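Local coordinates for 433aa long hypothetical phosphoribosylglycinamide formyl transferase (Pyrococcus horikoshii, PDB 2DWC), which belongs to the ATP-grasp family and binds adenosine-5'-diphosphate in a pocket of its ATP-grasp domain, at residues G12-D17 / G42-A47; E203-D208 / E279-G284; P230-H235 / E258-A263. One frame throughout, in Å; residues are numbered along the deposited sequence.

Interaction 1. Residues G12-D17 / G42-A47; sequences GTATTD and GVEVVA
The carboxylate of E44 is met from above its plane by the backbone N-H of T15. T15 N lies 2.8 Å from E44 OE2 and stands 37° out of the carboxylate plane, while the N-H...O angle of 159° keeps the bond fairly straight. At the other end of the same group, E44 OE1 forms a salt bridge with R62. The two oxygens thus have different partners, which should fix the rotation of the group, and the arginine probably helps keep it ionised. The reach comes from an outstretched side chain: CG is anti to the backbone N (chi1 -168°) and the chain stays extended beyond it, carrying the carboxylate past A14 to T15.

A second, more bent hydrogen bond links the main chains, from A14 N to G42 O at 2.8 Å. Beside this bond the methyl of A14 packs against both G42 and E44: A14 CB is 3.3 Å from G42 O and 4.0 Å from E44 CB. T13 to T16 form a type II beta turn, in which T13 O accepts from both T16 N (3.2 Å) and T16 OG1 (2.8 Å). This is a worked example of a turn docked by its amide groups, A14 and T15 donating in succession. The same loop also meets the second subunit, where T13 OG1 hydrogen-bonds to P357 O and D17 forms a salt bridge with R416, both residues of that subunit.

G42, at positive phi, is the C-prime residue of the Schellman motif that closes helix 29-40, so the turn meets the chain just where helix gives way to strand 44-49. That strand lies between strands 21-25 and 62-65 in the parallel sheet of the preATP-grasp region.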
loop_
_atom_site.group_PDB
_atom_site.type_symbol
_atom_site.label_atom_id
_atom_site.label_comp_id
_atom_site.label_asym_id
_atom_site.label_seq_id
_atom_site.Cartn_x
_atom_site.Cartn_y
_atom_site.Cartn_z
ATOM N N GLY B 12 1.875 -18.793 6.673
ATOM C CA GLY B 12 2.736 -18.648 7.827
ATOM C C GLY B 12 3.266 -17.221 7.935
ATOM O O GLY B 12 2.697 -16.284 7.351
ATOM N N THR B 13 4.375 -17.053 8.649
ATOM C CA THR B 13 4.907 -15.704 8.952
ATOM C C THR B 13 6.333 -15.508 8.519
ATOM O O THR B 13 7.204 -16.279 8.899
ATOM C CB THR B 13 4.826 -15.477 10.497
ATOM O OG1 THR B 13 3.451 -15.510 10.894
ATOM C CG2 THR B 13 5.371 -14.069 10.947
ATOM N N ALA B 14 6.543 -14.467 7.726
ATOM C CA ALA B 14 7.889 -14.111 7.241
ATOM C C ALA B 14 8.869 -14.020 8.414
ATOM O O ALA B 14 8.516 -13.577 9.536
ATOM C CB ALA B 14 7.825 -12.714 6.548
ATOM N N THR B 15 10.125 -14.380 8.111
ATOM C CA THR B 15 11.258 -14.379 9.018
ATOM C C THR B 15 11.270 -15.562 10.024
ATOM O O THR B 15 12.241 -15.719 10.745
ATOM C CB THR B 15 11.486 -13.044 9.818
ATOM O OG1 THR B 15 10.618 -12.950 10.969
ATOM C CG2 THR B 15 11.314 -11.826 8.900
ATOM N N THR B 16 10.226 -16.395 10.013
ATOM C CA THR B 16 10.157 -17.554 10.901
ATOM C C THR B 16 10.120 -18.781 10.021
ATOM O O THR B 16 10.014 -18.679 8.800
ATOM C CB THR B 16 8.872 -17.574 11.810
ATOM O OG1 THR B 16 7.716 -17.957 11.031
ATOM C CG2 THR B 16 8.637 -16.189 12.406
ATOM N N ASP B 17 10.204 -19.956 10.636
ATOM C CA ASP B 17 10.181 -21.151 9.801
ATOM C C ASP B 17 8.803 -21.474 9.208
ATOM O O ASP B 17 8.702 -22.395 8.404
ATOM C CB ASP B 17 10.727 -22.369 10.557
ATOM C CG ASP B 17 9.736 -22.876 11.607
ATOM O OD1 ASP B 17 9.254 -24.000 11.459
ATOM O OD2 ASP B 17 9.432 -22.150 12.558
ATOM N N GLY B 42 2.438 -10.705 5.436
ATOM C CA GLY B 42 3.414 -11.460 6.189
ATOM C C GLY B 42 4.156 -12.513 5.365
ATOM O O GLY B 42 4.635 -13.504 5.928
ATOM N N VAL B 43 4.251 -12.301 4.053
ATOM C CA VAL B 43 4.945 -13.228 3.160
ATOM C C VAL B 43 6.395 -12.746 2.976
ATOM O O VAL B 43 6.642 -11.549 2.795
ATOM C CB VAL B 43 4.232 -13.323 1.812
ATOM C CG1 VAL B 43 5.080 -14.151 0.799
ATOM C CG2 VAL B 43 2.855 -14.075 2.047
ATOM N N GLU B 44 7.334 -13.693 3.031
ATOM C CA GLU B 44 8.748 -13.350 2.949
ATOM C C GLU B 44 9.114 -13.039 1.503
ATOM O O GLU B 44 8.731 -13.760 0.593
ATOM C CB GLU B 44 9.574 -14.530 3.483
ATOM C CG GLU B 44 11.072 -14.161 3.726
ATOM C CD GLU B 44 11.767 -15.100 4.716
ATOM O OE1 GLU B 44 12.948 -15.440 4.471
ATOM O OE2 GLU B 44 11.152 -15.475 5.749
ATOM N N VAL B 45 9.913 -11.992 1.295
ATOM C CA VAL B 45 10.282 -11.562 -0.065
ATOM C C VAL B 45 11.782 -11.512 -0.296
ATOM O O VAL B 45 12.501 -10.892 0.490
ATOM C CB VAL B 45 9.789 -10.103 -0.337
ATOM C CG1 VAL B 45 10.105 -9.680 -1.787
ATOM C CG2 VAL B 45 8.279 -10.037 -0.118
ATOM N N VAL B 46 12.238 -12.149 -1.372
ATOM C CA VAL B 46 13.648 -12.082 -1.727
ATOM C C VAL B 46 13.606 -11.436 -3.122
ATOM O O VAL B 46 12.882 -11.896 -4.005
ATOM C CB VAL B 46 14.268 -13.457 -1.785
ATOM C CG1 VAL B 46 15.711 -13.344 -2.259
ATOM C CG2 VAL B 46 14.243 -14.047 -0.415
ATOM N N ALA B 47 14.373 -10.355 -3.282
ATOM C CA ALA B 47 14.369 -9.586 -4.532
ATOM C C ALA B 47 15.708 -9.680 -5.227
ATOM O O ALA B 47 16.741 -9.440 -4.604
ATOM C CB ALA B 47 14.070 -8.100 -4.174
#

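Interaction 2. Residues E203-D208 / E279-G284; sequences EHIDFD and EMFVKG. With ADP (adenosine-5'-diphosphate), chain H.
F207 and F281 form part of the adenine pocket of the ATP-grasp fold, where the loop following strand 199-203 links the small antiparallel sheet to the large mixed one and runs beside the end of strand 274-283. Their rings make an offset stack, centroids 4.6 Å apart and planes at 11°, with F207 CE1 over one face of F281 toward its rim. F207 reaches this position with CG wedged between its backbone N and carbonyl carbon (chi1 57°).

Both rings of the stack reach the adenine of ADP. F207 CE1 lies 3.6 Å from ADP N3, which sits at the edge of the F207 ring, near its plane, and F281 CZ comes 3.6 Å from ADP C5 at an oblique angle. I205 adds its CB against F281 CD2, 4.0 Å away. The main chain of the loop reads the base: I205 N donates to ADP N1 at 2.8 Å in an almost straight bond (170°), while ADP N6 donates to E203 O at 3.0 Å. H204, hydrogen-bonded to H160, also lies against the base.

Farther from the nucleotide, the backbones are tied directly, D208 N donating to V282 O at 2.7 Å. The aliphatic chain of K283 passes along D206 O. One residue on, G284 N bonds to D208 OD1 at 3.1 Å, approaching from above the carboxylate plane.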
loop_
_atom_site.group_PDB
_atom_site.type_symbol
_atom_site.label_atom_id
_atom_site.label_comp_id
_atom_site.label_asym_id
_atom_site.label_seq_id
_atom_site.Cartn_x
_atom_site.Cartn_y
_atom_site.Cartn_z
ATOM N N GLU B 203 0.315 -4.803 -40.949
ATOM C CA GLU B 203 -0.478 -3.707 -41.498
ATOM C C GLU B 203 -0.727 -2.667 -40.394
ATOM O O GLU B 203 -0.774 -3.004 -39.199
ATOM C CB GLU B 203 -1.826 -4.210 -42.009
ATOM C CG GLU B 203 -2.605 -4.965 -40.988
ATOM C CD GLU B 203 -4.092 -4.946 -41.251
ATOM O OE1 GLU B 203 -4.774 -5.843 -40.739
ATOM O OE2 GLU B 203 -4.585 -4.037 -41.956
ATOM N N HIS B 204 -0.880 -1.404 -40.783
ATOM C CA HIS B 204 -1.138 -0.355 -39.809
ATOM C C HIS B 204 -2.600 -0.365 -39.399
ATOM O O HIS B 204 -3.491 -0.308 -40.247
ATOM C CB HIS B 204 -0.789 1.020 -40.381
ATOM C CG HIS B 204 -1.091 2.149 -39.446
ATOM N ND1 HIS B 204 -0.389 2.353 -38.277
ATOM C CD2 HIS B 204 -2.033 3.121 -39.494
ATOM C CE1 HIS B 204 -0.884 3.404 -37.645
ATOM N NE2 HIS B 204 -1.882 3.887 -38.362
ATOM N N ILE B 205 -2.858 -0.454 -38.098
ATOM C CA ILE B 205 -4.230 -0.445 -37.608
ATOM C C ILE B 205 -4.576 0.974 -37.171
ATOM O O ILE B 205 -3.857 1.590 -36.377
ATOM C CB ILE B 205 -4.423 -1.398 -36.400
ATOM C CG1 ILE B 205 -4.093 -2.842 -36.803
ATOM C CG2 ILE B 205 -5.869 -1.343 -35.926
ATOM C CD1 ILE B 205 -4.920 -3.341 -37.989
ATOM N N ASP B 206 -5.649 1.520 -37.730
ATOM C CA ASP B 206 -6.068 2.859 -37.343
ATOM C C ASP B 206 -7.036 2.618 -36.192
ATOM O O ASP B 206 -8.212 2.325 -36.407
ATOM C CB ASP B 206 -6.787 3.564 -38.500
ATOM C CG ASP B 206 -7.068 5.034 -38.204
ATOM O OD1 ASP B 206 -7.942 5.607 -38.885
ATOM O OD2 ASP B 206 -6.411 5.616 -37.300
ATOM N N PHE B 207 -6.533 2.701 -34.965
ATOM C CA PHE B 207 -7.391 2.466 -33.812
ATOM C C PHE B 207 -7.653 3.749 -33.027
ATOM O O PHE B 207 -6.934 4.743 -33.161
ATOM C CB PHE B 207 -6.769 1.392 -32.895
ATOM C CG PHE B 207 -5.391 1.727 -32.420
ATOM C CD1 PHE B 207 -4.280 1.120 -32.999
ATOM C CD2 PHE B 207 -5.191 2.665 -31.414
ATOM C CE1 PHE B 207 -2.993 1.442 -32.585
ATOM C CE2 PHE B 207 -3.905 3.004 -30.985
ATOM C CZ PHE B 207 -2.797 2.390 -31.571
ATOM N N ASP B 208 -8.698 3.708 -32.213
ATOM C CA ASP B 208 -9.092 4.832 -31.373
ATOM C C ASP B 208 -8.234 4.842 -30.118
ATOM O O ASP B 208 -7.786 5.895 -29.658
ATOM C CB ASP B 208 -10.551 4.676 -30.958
ATOM C CG ASP B 208 -11.512 4.775 -32.132
ATOM O OD1 ASP B 208 -12.620 4.203 -32.024
ATOM O OD2 ASP B 208 -11.160 5.434 -33.135
ATOM N N GLU B 279 -2.489 -6.893 -24.555
ATOM C CA GLU B 279 -2.542 -5.631 -25.275
ATOM C C GLU B 279 -3.435 -5.761 -26.498
ATOM O O GLU B 279 -3.270 -6.696 -27.255
ATOM C CB GLU B 279 -1.135 -5.246 -25.718
ATOM C CG GLU B 279 -0.188 -4.846 -24.566
ATOM C CD GLU B 279 -0.757 -3.697 -23.759
ATOM O OE1 GLU B 279 -1.286 -2.737 -24.376
ATOM O OE2 GLU B 279 -0.673 -3.752 -22.510
ATOM N N MET B 280 -4.363 -4.821 -26.673
ATOM C CA MET B 280 -5.281 -4.851 -27.809
ATOM C C MET B 280 -5.513 -3.468 -28.396
ATOM O O MET B 280 -5.332 -2.457 -27.714
ATOM C CB MET B 280 -6.622 -5.407 -27.355
ATOM C CG MET B 280 -6.550 -6.866 -26.928
ATOM S SD MET B 280 -8.121 -7.464 -26.352
ATOM C CE MET B 280 -7.717 -8.557 -25.052
ATOM N N PHE B 281 -5.900 -3.422 -29.674
ATOM C CA PHE B 281 -6.225 -2.149 -30.325
ATOM C C PHE B 281 -7.753 -2.144 -30.475
ATOM O O PHE B 281 -8.355 -3.176 -30.789
ATOM C CB PHE B 281 -5.591 -2.058 -31.740
ATOM C CG PHE B 281 -4.091 -2.221 -31.757
ATOM C CD1 PHE B 281 -3.295 -1.617 -30.785
ATOM C CD2 PHE B 281 -3.465 -2.912 -32.799
ATOM C CE1 PHE B 281 -1.897 -1.686 -30.844
ATOM C CE2 PHE B 281 -2.075 -2.989 -32.878
ATOM C CZ PHE B 281 -1.279 -2.371 -31.897
ATOM N N VAL B 282 -8.380 -0.987 -30.259
ATOM C CA VAL B 282 -9.832 -0.889 -30.379
ATOM C C VAL B 282 -10.236 0.236 -31.323
ATOM O O VAL B 282 -9.723 1.354 -31.231
ATOM C CB VAL B 282 -10.507 -0.597 -29.003
ATOM C CG1 VAL B 282 -12.044 -0.495 -29.180
ATOM C CG2 VAL B 282 -10.171 -1.706 -28.001
ATOM N N LYS B 283 -11.161 -0.064 -32.234
ATOM C CA LYS B 283 -11.663 0.967 -33.157
ATOM C C LYS B 283 -13.164 0.677 -33.205
ATOM O O LYS B 283 -13.596 -0.287 -33.834
ATOM C CB LYS B 283 -11.035 0.812 -34.545
ATOM C CG LYS B 283 -11.076 2.110 -35.357
ATOM C CD LYS B 283 -11.338 1.844 -36.810
ATOM C CE LYS B 283 -11.530 3.155 -37.558
ATOM N NZ LYS B 283 -12.324 2.912 -38.804
ATOM N N GLY B 284 -13.952 1.477 -32.490
ATOM C CA GLY B 284 -15.377 1.219 -32.431
ATOM C C GLY B 284 -15.630 -0.092 -31.706
ATOM O O GLY B 284 -15.138 -0.287 -30.590
HETATM P PB ADP H . 6.602 -3.115 -28.021
HETATM O O1B ADP H . 6.488 -3.929 -26.790
HETATM O O2B ADP H . 6.474 -1.508 -28.004
HETATM O O3B ADP H . 7.349 -3.663 -29.336
HETATM P PA ADP H . 4.795 -3.078 -30.166
HETATM O O1A ADP H . 6.014 -2.859 -30.976
HETATM O O2A ADP H . 3.986 -4.374 -30.670
HETATM O O3A ADP H . 5.122 -3.341 -28.612
HETATM O "O5'" ADP H . 3.791 -1.826 -30.236
HETATM C "C5'" ADP H . 4.226 -0.527 -29.825
HETATM C "C4'" ADP H . 3.229 0.510 -30.340
HETATM O "O4'" ADP H . 3.347 0.722 -31.756
HETATM C "C3'" ADP H . 1.808 -0.016 -30.140
HETATM O "O3'" ADP H . 1.412 0.213 -28.785
HETATM C "C2'" ADP H . 1.093 0.964 -31.066
HETATM O "O2'" ADP H . 1.124 2.271 -30.488
HETATM C "C1'" ADP H . 2.020 0.916 -32.282
HETATM N N9 ADP H . 1.710 -0.249 -33.143
HETATM C C8 ADP H . 2.309 -1.435 -33.114
HETATM N N7 ADP H . 1.779 -2.223 -34.051
HETATM C C5 ADP H . 0.842 -1.531 -34.681
HETATM C C6 ADP H . -0.043 -1.812 -35.720
HETATM N N6 ADP H . -0.011 -2.992 -36.331
HETATM N N1 ADP H . -0.902 -0.861 -36.112
HETATM C C2 ADP H . -0.919 0.328 -35.539
HETATM N N3 ADP H . -0.090 0.631 -34.552
HETATM C C4 ADP H . 0.792 -0.268 -34.105
#

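Interaction 3. Residues P230-H235 / E258-A263; sequences PKPVGH and EVYRIA
Apolar packing between P232 and the helix residues V259 and Y260 carries most of this contact, in which helix 253-270 packs on the irregular part of strand 225-238, within the mixed sheet of the ATP-grasp domain. P232 faces the helix with its CB. P232 CG touches V259 CG1 at 4.0 Å, and P232 CD rests 4.0 Å from Y260 CE2 and 3.5 Å from Y260 OH. The proline and the tyrosine side chains cross at about a right angle, and the phenol passes by P232 CD toward the preceding residues. With its CG anti to the carbonyl carbon (chi1 -59°), Y260 directs its ring off the side of the helix. Y260 CE2 comes 3.6 Å from P230 O, and Y260 OH lies 3.7 Å from K231 CD, a contact with the aliphatic part of the lysine.

The polar interactions lie around this patch. No hydrogen bond joins the two segments directly; instead E256 OE2, one turn earlier in helix 253-270, shares a hydrogen bond with Y260 OH and a salt bridge with K231 NZ. On the helix itself R261 grips E258 side-on, NE to OE2 at 2.9 Å and NH2 to OE1 at 3.0 Å, with both oxygens close to the guanidinium plane.

As an example of helix-on-strand packing, the case illustrates a division of labour. Mostly carbon atoms do the touching, with Y260 OH and P230 O joining in, whereas the polar tips of K231 and Y260 converge on one glutamate, whose negative charge is probably stabilised by the lysine.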
loop_
_atom_site.group_PDB
_atom_site.type_symbol
_atom_site.label_atom_id
_atom_site.label_comp_id
_atom_site.label_asym_id
_atom_site.label_seq_id
_atom_site.Cartn_x
_atom_site.Cartn_y
_atom_site.Cartn_z
ATOM N N PRO B 230 -10.530 -7.550 -14.958
ATOM C CA PRO B 230 -10.705 -6.170 -14.477
ATOM C C PRO B 230 -11.216 -5.337 -15.667
ATOM O O PRO B 230 -11.182 -5.785 -16.835
ATOM C CB PRO B 230 -9.271 -5.705 -14.131
ATOM C CG PRO B 230 -8.554 -6.997 -13.787
ATOM C CD PRO B 230 -9.132 -8.009 -14.820
ATOM N N LYS B 231 -11.640 -4.103 -15.407
ATOM C CA LYS B 231 -12.055 -3.259 -16.519
ATOM C C LYS B 231 -10.823 -2.966 -17.399
ATOM O O LYS B 231 -9.696 -2.849 -16.901
ATOM C CB LYS B 231 -12.630 -1.939 -15.980
ATOM C CG LYS B 231 -13.999 -2.086 -15.388
ATOM C CD LYS B 231 -14.990 -2.124 -16.579
ATOM C CE LYS B 231 -16.418 -2.099 -16.141
ATOM N NZ LYS B 231 -17.288 -1.930 -17.362
ATOM N N PRO B 232 -11.003 -2.851 -18.723
ATOM C CA PRO B 232 -9.876 -2.561 -19.617
ATOM C C PRO B 232 -9.152 -1.251 -19.197
ATOM O O PRO B 232 -9.785 -0.299 -18.715
ATOM C CB PRO B 232 -10.556 -2.398 -21.004
ATOM C CG PRO B 232 -11.751 -3.284 -20.901
ATOM C CD PRO B 232 -12.259 -3.054 -19.474
ATOM N N VAL B 233 -7.846 -1.208 -19.405
ATOM C CA VAL B 233 -7.045 -0.040 -19.065
ATOM C C VAL B 233 -6.625 0.648 -20.346
ATOM O O VAL B 233 -5.959 0.046 -21.183
ATOM C CB VAL B 233 -5.758 -0.474 -18.244
ATOM C CG1 VAL B 233 -4.697 0.634 -18.227
ATOM C CG2 VAL B 233 -6.185 -0.837 -16.833
ATOM N N GLY B 234 -7.019 1.908 -20.529
ATOM C CA GLY B 234 -6.553 2.579 -21.720
ATOM C C GLY B 234 -5.154 3.180 -21.534
ATOM O O GLY B 234 -4.744 3.450 -20.392
ATOM N N HIS B 235 -4.405 3.385 -22.620
ATOM C CA HIS B 235 -3.086 4.016 -22.488
ATOM C C HIS B 235 -2.546 4.522 -23.811
ATOM O O HIS B 235 -3.090 4.219 -24.862
ATOM C CB HIS B 235 -2.057 3.034 -21.892
ATOM C CG HIS B 235 -1.865 1.783 -22.700
ATOM N ND1 HIS B 235 -0.892 1.666 -23.669
ATOM C CD2 HIS B 235 -2.499 0.582 -22.655
ATOM C CE1 HIS B 235 -0.928 0.447 -24.180
ATOM N NE2 HIS B 235 -1.894 -0.232 -23.585
ATOM N N GLU B 258 -15.743 -7.955 -26.190
ATOM C CA GLU B 258 -14.844 -8.608 -27.149
ATOM C C GLU B 258 -13.427 -8.627 -26.536
ATOM O O GLU B 258 -12.645 -9.572 -26.742
ATOM C CB GLU B 258 -14.844 -7.831 -28.464
ATOM C CG GLU B 258 -13.941 -8.370 -29.546
ATOM C CD GLU B 258 -14.460 -9.677 -30.183
ATOM O OE1 GLU B 258 -13.864 -10.085 -31.198
ATOM O OE2 GLU B 258 -15.434 -10.283 -29.673
ATOM N N VAL B 259 -13.101 -7.571 -25.795
ATOM C CA VAL B 259 -11.772 -7.505 -25.130
ATOM C C VAL B 259 -11.679 -8.691 -24.174
ATOM O O VAL B 259 -10.684 -9.416 -24.168
ATOM C CB VAL B 259 -11.612 -6.157 -24.359
ATOM C CG1 VAL B 259 -10.460 -6.244 -23.305
ATOM C CG2 VAL B 259 -11.316 -5.046 -25.352
ATOM N N TYR B 260 -12.722 -8.925 -23.380
ATOM C CA TYR B 260 -12.712 -10.060 -22.449
ATOM C C TYR B 260 -12.650 -11.381 -23.216
ATOM O O TYR B 260 -11.934 -12.286 -22.830
ATOM C CB TYR B 260 -13.963 -10.095 -21.555
ATOM C CG TYR B 260 -14.174 -8.848 -20.702
ATOM C CD1 TYR B 260 -15.459 -8.421 -20.342
ATOM C CD2 TYR B 260 -13.080 -8.084 -20.266
ATOM C CE1 TYR B 260 -15.647 -7.272 -19.580
ATOM C CE2 TYR B 260 -13.257 -6.919 -19.505
ATOM C CZ TYR B 260 -14.527 -6.514 -19.167
ATOM O OH TYR B 260 -14.687 -5.333 -18.471
ATOM N N ARG B 261 -13.412 -11.501 -24.304
ATOM C CA ARG B 261 -13.396 -12.746 -25.058
ATOM C C ARG B 261 -12.005 -13.074 -25.624
ATOM O O ARG B 261 -11.542 -14.232 -25.550
ATOM C CB ARG B 261 -14.428 -12.646 -26.220
ATOM C CG ARG B 261 -14.654 -13.966 -26.985
ATOM C CD ARG B 261 -15.494 -13.753 -28.273
ATOM N NE ARG B 261 -14.754 -13.086 -29.347
ATOM C CZ ARG B 261 -13.800 -13.661 -30.079
ATOM N NH1 ARG B 261 -13.453 -14.929 -29.857
ATOM N NH2 ARG B 261 -13.208 -12.972 -31.050
ATOM N N ILE B 262 -11.363 -12.073 -26.214
ATOM C CA ILE B 262 -10.031 -12.249 -26.821
ATOM C C ILE B 262 -9.004 -12.559 -25.724
ATOM O O ILE B 262 -8.177 -13.484 -25.862
ATOM C CB ILE B 262 -9.639 -10.982 -27.607
ATOM C CG1 ILE B 262 -10.430 -10.971 -28.929
ATOM C CG2 ILE B 262 -8.135 -10.958 -27.909
ATOM C CD1 ILE B 262 -10.394 -9.705 -29.652
ATOM N N ALA B 263 -9.053 -11.785 -24.638
ATOM C CA ALA B 263 -8.112 -12.048 -23.523
ATOM C C ALA B 263 -8.289 -13.484 -23.010
ATOM O O ALA B 263 -7.313 -14.201 -22.775
ATOM C CB ALA B 263 -8.359 -10.997 -22.338
#

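In the fold
Interactions 2 and 3 belong to one unit, their centres 13 Å apart, whereas interaction 1 lies remote from both: 44 Å from interaction 2 and 34 Å from interaction 3, centre to centre. Interactions 1 and 2 sit on opposite sides of the chain's centre, the first facing the second subunit and the second holding the base of ADP. Strand 274-283 joins interactions 2 and 3. Its E279 OE1 is 2.7 Å from H235 NE2, a probable hydrogen bond, and M280 CE packs against helix 253-270, 3.2 Å from V259 O. The strand that lines the nucleotide pocket is therefore covered by the helix of interaction 3.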